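Local coordinates for chitin-binding domain 3 protein (Micromonospora aurantiaca ATCC 27029, PDB 5OPF) that probably cleaves cellulose or chitin by copper-dependent oxidation, as a lytic polysaccharide monooxygenase, at residues 2-7 with 172-177; 106-111 with 183-188. All coordinates share one frame; numbering follows the deposited sequence.

Overall arrangement
The two contacts illustrate how a β-sandwich core can carry a metal site at its edge. Contact 1 packs strand 2-6, from an antiparallel sheet, onto strand 169-178 of the mixed sheet; contact 2 brings the loop that leads into strand 110-118 against strand 183-192, and both strands neighbour 169-178 there. The contact centres lie about 8 Å apart, and the segments alternate along the chain: 2-7, 106-111, 172-177, 183-188. Probable backbone hydrogen bonds join them, from Asp111 N to Gln177 O (2.8 Å) and from Tyr185 N to Trp176 O (2.9 Å). Contact 1 lies in the core, and the side chain of Trp176 brings it to about 5 Å from the copper that contact 2 binds.

Contact 1 of 2, residues 2-7 with 172-177; sequences GSVVDP and VYTIWQ
Val4 and Thr174 meet tip to tip, one methyl of the valine doing nearly all the touching. Val4 CG2 lies 3.7 Å from Thr174 CB and approaches the hydroxyl and methyl branches of the threonine about equally. The torsion of Val4 sets this up: CG1 is anti to the backbone N (chi1 175°), while CG2, beside that N, is the branch presented to Thr174. Val4 also packs on Val100 and Phe102, and Thr174 on Ile113, so the pair is embedded in side chains from both sheets.

This is sheet-to-sheet packing in a β-sandwich of the immunoglobulin-like (E-set) type that forms the core of lytic polysaccharide monooxygenases. Strands 2-6 and 169-178 run in nearly opposite senses, the touching parts 159° apart, yet they belong to different sheets and are joined here by van der Waals contact.

Toward the chain's N-terminus, Trp176 extends its indole with CG anti to the backbone N (chi1 173°), and CZ3 comes within 4.0 Å of Gly2 N, which sits at the ring edge, near its plane. The buried NE1 is satisfied by the carbonyl oxygen of Gly109, while Tyr185 stacks on the indole and Phe102 meets it edge-to-face. At the other end, past a cis peptide bond, Pro7 CG rests 4.5 Å from Val172 CG2.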
loop_
_atom_site.group_PDB
_atom_site.type_symbol
_atom_site.label_atom_id
_atom_site.label_comp_id
_atom_site.label_asym_id
_atom_site.label_seq_id
_atom_site.Cartn_x
_atom_site.Cartn_y
_atom_site.Cartn_z
ATOM N N GLY A 2 -4.565 -9.678 -1.545
ATOM C CA GLY A 2 -4.600 -9.098 -0.219
ATOM C C GLY A 2 -3.972 -7.721 -0.240
ATOM O O GLY A 2 -3.729 -7.149 -1.310
ATOM N N SER A 3 -3.721 -7.186 0.952
ATOM C CA SER A 3 -3.181 -5.837 1.043
ATOM C C SER A 3 -2.643 -5.611 2.445
ATOM O O SER A 3 -2.838 -6.421 3.355
ATOM C CB SER A 3 -4.266 -4.802 0.733
ATOM O OG SER A 3 -3.714 -3.497 0.568
ATOM N N VAL A 4 -1.978 -4.467 2.613
ATOM C CA VAL A 4 -1.714 -3.946 3.953
ATOM C C VAL A 4 -3.013 -3.366 4.487
ATOM O O VAL A 4 -3.607 -2.470 3.875
ATOM C CB VAL A 4 -0.618 -2.870 3.933
ATOM C CG1 VAL A 4 -0.460 -2.278 5.321
ATOM C CG2 VAL A 4 0.708 -3.440 3.433
ATOM N N VAL A 5 -3.468 -3.896 5.623
ATOM C CA VAL A 5 -4.733 -3.466 6.218
ATOM C C VAL A 5 -4.535 -2.570 7.436
ATOM O O VAL A 5 -5.496 -1.915 7.874
ATOM C CB VAL A 5 -5.649 -4.670 6.547
ATOM C CG1 VAL A 5 -6.005 -5.416 5.277
ATOM C CG2 VAL A 5 -5.011 -5.617 7.553
ATOM N N ASP A 6 -3.328 -2.501 7.984
ATOM C CA ASP A 6 -3.042 -1.639 9.130
ATOM C C ASP A 6 -1.535 -1.399 9.105
ATOM O O ASP A 6 -0.767 -2.324 9.387
ATOM C CB ASP A 6 -3.459 -2.323 10.432
ATOM C CG ASP A 6 -3.368 -1.406 11.623
ATOM O OD1 ASP A 6 -2.714 -0.346 11.509
ATOM O OD2 ASP A 6 -3.938 -1.751 12.687
ATOM N N PRO A 7 -1.076 -0.193 8.733
ATOM C CA PRO A 7 -1.837 1.005 8.371
ATOM C C PRO A 7 -2.432 0.820 6.980
ATOM O O PRO A 7 -1.701 0.501 6.035
ATOM C CB PRO A 7 -0.780 2.111 8.403
ATOM C CG PRO A 7 0.493 1.407 8.020
ATOM C CD PRO A 7 0.377 0.023 8.591
ATOM N N VAL A 172 4.283 4.819 3.797
ATOM C CA VAL A 172 4.848 3.479 3.867
ATOM C C VAL A 172 4.635 2.826 2.506
ATOM O O VAL A 172 3.554 2.921 1.914
ATOM C CB VAL A 172 4.158 2.656 4.974
ATOM C CG1 VAL A 172 4.834 1.300 5.140
ATOM C CG2 VAL A 172 4.134 3.413 6.300
ATOM N N TYR A 173 5.668 2.161 1.993
ATOM C CA TYR A 173 5.560 1.402 0.749
ATOM C C TYR A 173 5.934 -0.034 1.056
ATOM O O TYR A 173 7.067 -0.312 1.470
ATOM C CB TYR A 173 6.488 1.945 -0.325
ATOM C CG TYR A 173 6.217 1.473 -1.739
ATOM C CD1 TYR A 173 4.948 1.602 -2.317
ATOM C CD2 TYR A 173 7.238 0.967 -2.537
ATOM C CE1 TYR A 173 4.703 1.233 -3.636
ATOM C CE2 TYR A 173 7.005 0.606 -3.855
ATOM C CZ TYR A 173 5.745 0.752 -4.400
ATOM O OH TYR A 173 5.548 0.447 -5.731
ATOM N N THR A 174 4.982 -0.939 0.861
ATOM C CA THR A 174 5.155 -2.351 1.164
ATOM C C THR A 174 5.107 -3.137 -0.144
ATOM O O THR A 174 4.164 -2.988 -0.942
ATOM C CB THR A 174 4.073 -2.834 2.150
ATOM O OG1 THR A 174 4.157 -2.088 3.375
ATOM C CG2 THR A 174 4.250 -4.304 2.480
ATOM N N ILE A 175 6.108 -3.991 -0.345
ATOM C CA ILE A 175 6.209 -4.860 -1.517
ATOM C C ILE A 175 6.086 -6.300 -1.038
ATOM O O ILE A 175 6.894 -6.762 -0.223
ATOM C CB ILE A 175 7.541 -4.671 -2.267
ATOM C CG1 ILE A 175 7.722 -3.211 -2.682
ATOM C CG2 ILE A 175 7.600 -5.629 -3.490
ATOM C CD1 ILE A 175 9.025 -2.926 -3.415
ATOM N N TRP A 176 5.080 -7.010 -1.537
ATOM C CA TRP A 176 4.884 -8.430 -1.263
ATOM C C TRP A 176 5.210 -9.226 -2.519
ATOM O O TRP A 176 4.539 -9.069 -3.545
ATOM C CB TRP A 176 3.430 -8.684 -0.888
ATOM C CG TRP A 176 2.993 -10.131 -0.715
ATOM C CD1 TRP A 176 3.741 -11.211 -0.310
ATOM C CD2 TRP A 176 1.659 -10.611 -0.888
ATOM N NE1 TRP A 176 2.932 -12.333 -0.226
ATOM C CE2 TRP A 176 1.655 -11.983 -0.579
ATOM C CE3 TRP A 176 0.470 -10.012 -1.297
ATOM C CZ2 TRP A 176 0.495 -12.751 -0.632
ATOM C CZ3 TRP A 176 -0.672 -10.777 -1.363
ATOM C CH2 TRP A 176 -0.652 -12.128 -1.023
ATOM N N GLN A 177 6.225 -10.089 -2.449
ATOM C CA GLN A 177 6.498 -11.060 -3.504
ATOM C C GLN A 177 5.830 -12.358 -3.066
ATOM O O GLN A 177 6.272 -12.991 -2.104
ATOM C CB GLN A 177 8.004 -11.241 -3.687
ATOM C CG GLN A 177 8.379 -12.245 -4.773
ATOM C CD GLN A 177 8.087 -11.749 -6.174
ATOM O OE1 GLN A 177 8.180 -10.567 -6.453
ATOM N NE2 GLN A 177 7.768 -12.663 -7.072
#

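Contact 2 of 2, residues 106-111 with 183-188; sequences ASHGAD and QSYYLC. With CU (copper (II) ion), chain B.
His108 and Tyr185 converge on the copper with the same first torsion (chi1 -63° in each), CG beside the backbone N and anti to the carbonyl carbon. Their side chains cross at about a right angle, leaving His108 NE2 3.9 Å from Tyr185 OH, with the metal near both. Gln183 joins them through a chain that is extended beyond CG and brings OE1 to 4.0 Å from His108 NE2.

The imidazole binds copper through NE2 at 2.0 Å. Ala106 CB lies over one face of the ring, 3.2 Å above its plane and offset toward the rim, and His180 stacks with it; Asp104 accepts hydrogen bonds from the backbone N of both Ala106 and His108, tying the loop to the end of strand 97-104. His1, whose N also binds the metal, completes the histidine brace that defines this enzyme family. Tyr185 OH stands 3.0 Å from the copper, on the metal site but much farther away than NE2.

The tyrosine hydroxyl donates to Gln183 OE1 over 2.6 Å, coming from above the carbonyl plane (64° out of it), and is also hydrogen-bonded with His1 N, while Gln183 NE2 is held by Glu54. Exchanging Gln183 for an alanine is likely to cost the Tyr185 hydroxyl its OE1 acceptor, leaving it less well fixed in direction, and Glu54 this partner.

The chain of bonds from Glu54 through Gln183 to Tyr185 is consistent with a second shell that orients the hydroxyl, beside a copper with a histidine nitrogen at bonding distance and a phenol oxygen that lies, here, too far for more than a weak interaction.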
loop_
_atom_site.group_PDB
_atom_site.type_symbol
_atom_site.label_atom_id
_atom_site.label_comp_id
_atom_site.label_asym_id
_atom_site.label_seq_id
_atom_site.Cartn_x
_atom_site.Cartn_y
_atom_site.Cartn_z
ATOM N N ALA A 106 -5.753 -15.475 0.084
ATOM C CA ALA A 106 -5.515 -16.635 -0.760
ATOM C C ALA A 106 -4.453 -17.592 -0.241
ATOM O O ALA A 106 -4.250 -18.645 -0.861
ATOM C CB ALA A 106 -5.119 -16.173 -2.165
ATOM N N SER A 107 -3.762 -17.269 0.852
ATOM C CA SER A 107 -2.746 -18.149 1.432
ATOM C C SER A 107 -1.636 -18.497 0.435
ATOM O O SER A 107 -1.242 -19.657 0.288
ATOM C CB SER A 107 -3.384 -19.404 2.031
ATOM O OG SER A 107 -4.287 -19.039 3.071
ATOM N N HIS A 108 -1.121 -17.475 -0.253
ATOM C CA HIS A 108 -0.051 -17.672 -1.229
ATOM C C HIS A 108 1.328 -17.853 -0.607
ATOM O O HIS A 108 2.233 -18.348 -1.293
ATOM C CB HIS A 108 0.088 -16.444 -2.132
ATOM C CG HIS A 108 -1.104 -16.125 -2.992
ATOM N ND1 HIS A 108 -1.788 -17.067 -3.725
ATOM C CD2 HIS A 108 -1.657 -14.928 -3.314
ATOM C CE1 HIS A 108 -2.727 -16.466 -4.438
ATOM N NE2 HIS A 108 -2.670 -15.169 -4.209
ATOM N N GLY A 109 1.537 -17.440 0.642
ATOM C CA GLY A 109 2.882 -17.314 1.173
ATOM C C GLY A 109 3.622 -16.112 0.616
ATOM O O GLY A 109 3.150 -15.413 -0.294
ATOM N N ALA A 110 4.804 -15.856 1.159
ATOM C CA ALA A 110 5.679 -14.805 0.660
ATOM C C ALA A 110 7.094 -15.325 0.442
ATOM O O ALA A 110 7.652 -16.027 1.294
ATOM C CB ALA A 110 5.764 -13.628 1.647
ATOM N N ASP A 111 7.694 -14.927 -0.681
ATOM C CA ASP A 111 9.141 -15.049 -0.827
ATOM C C ASP A 111 9.832 -14.005 0.038
ATOM O O ASP A 111 10.916 -14.255 0.592
ATOM C CB ASP A 111 9.560 -14.863 -2.294
ATOM C CG ASP A 111 9.110 -15.986 -3.209
ATOM O OD1 ASP A 111 8.507 -16.985 -2.762
ATOM O OD2 ASP A 111 9.424 -15.883 -4.415
ATOM N N GLN A 183 4.486 -12.985 -8.853
ATOM C CA GLN A 183 3.411 -12.018 -8.715
ATOM C C GLN A 183 3.763 -11.146 -7.524
ATOM O O GLN A 183 4.053 -11.670 -6.442
ATOM C CB GLN A 183 2.091 -12.748 -8.462
ATOM C CG GLN A 183 0.867 -11.857 -8.414
ATOM C CD GLN A 183 -0.371 -12.621 -7.979
ATOM O OE1 GLN A 183 -0.497 -12.994 -6.823
ATOM N NE2 GLN A 183 -1.276 -12.879 -8.911
ATOM N N SER A 184 3.780 -9.838 -7.742
ATOM C CA SER A 184 4.242 -8.888 -6.743
ATOM C C SER A 184 3.223 -7.772 -6.561
ATOM O O SER A 184 2.638 -7.280 -7.529
ATOM C CB SER A 184 5.609 -8.334 -7.170
ATOM O OG SER A 184 5.625 -7.957 -8.537
ATOM N N TYR A 185 3.038 -7.363 -5.304
ATOM C CA TYR A 185 2.035 -6.382 -4.919
ATOM C C TYR A 185 2.714 -5.150 -4.328
ATOM O O TYR A 185 3.724 -5.262 -3.624
ATOM C CB TYR A 185 1.086 -6.957 -3.861
ATOM C CG TYR A 185 0.259 -8.150 -4.289
ATOM C CD1 TYR A 185 0.847 -9.384 -4.547
ATOM C CD2 TYR A 185 -1.133 -8.067 -4.385
ATOM C CE1 TYR A 185 0.079 -10.490 -4.898
ATOM C CE2 TYR A 185 -1.903 -9.161 -4.741
ATOM C CZ TYR A 185 -1.297 -10.369 -5.006
ATOM O OH TYR A 185 -2.073 -11.458 -5.357
ATOM N N TYR A 186 2.117 -3.979 -4.573
ATOM C CA TYR A 186 2.750 -2.689 -4.303
ATOM C C TYR A 186 1.764 -1.806 -3.547
ATOM O O TYR A 186 0.796 -1.311 -4.135
ATOM C CB TYR A 186 3.171 -2.033 -5.623
ATOM C CG TYR A 186 4.130 -2.921 -6.376
ATOM C CD1 TYR A 186 5.485 -2.912 -6.079
ATOM C CD2 TYR A 186 3.681 -3.790 -7.359
ATOM C CE1 TYR A 186 6.371 -3.769 -6.734
ATOM C CE2 TYR A 186 4.550 -4.639 -8.023
ATOM C CZ TYR A 186 5.896 -4.631 -7.710
ATOM O OH TYR A 186 6.743 -5.481 -8.394
ATOM N N LEU A 187 1.982 -1.631 -2.241
ATOM C CA LEU A 187 0.995 -0.991 -1.370
ATOM C C LEU A 187 1.551 0.273 -0.723
ATOM O O LEU A 187 2.434 0.199 0.143
ATOM C CB LEU A 187 0.550 -1.947 -0.265
ATOM C CG LEU A 187 -0.127 -3.264 -0.643
ATOM C CD1 LEU A 187 -1.160 -3.073 -1.740
ATOM C CD2 LEU A 187 0.922 -4.321 -1.022
ATOM N N CYS A 188 0.994 1.431 -1.089
ATOM C CA CYS A 188 1.268 2.683 -0.382
ATOM C C CYS A 188 0.276 2.851 0.751
ATOM O O CYS A 188 -0.929 2.693 0.526
ATOM C CB CYS A 188 1.101 3.878 -1.319
ATOM S SG CYS A 188 2.381 4.021 -2.549
HETATM CU CU CU B . -3.873 -13.823 -5.042
#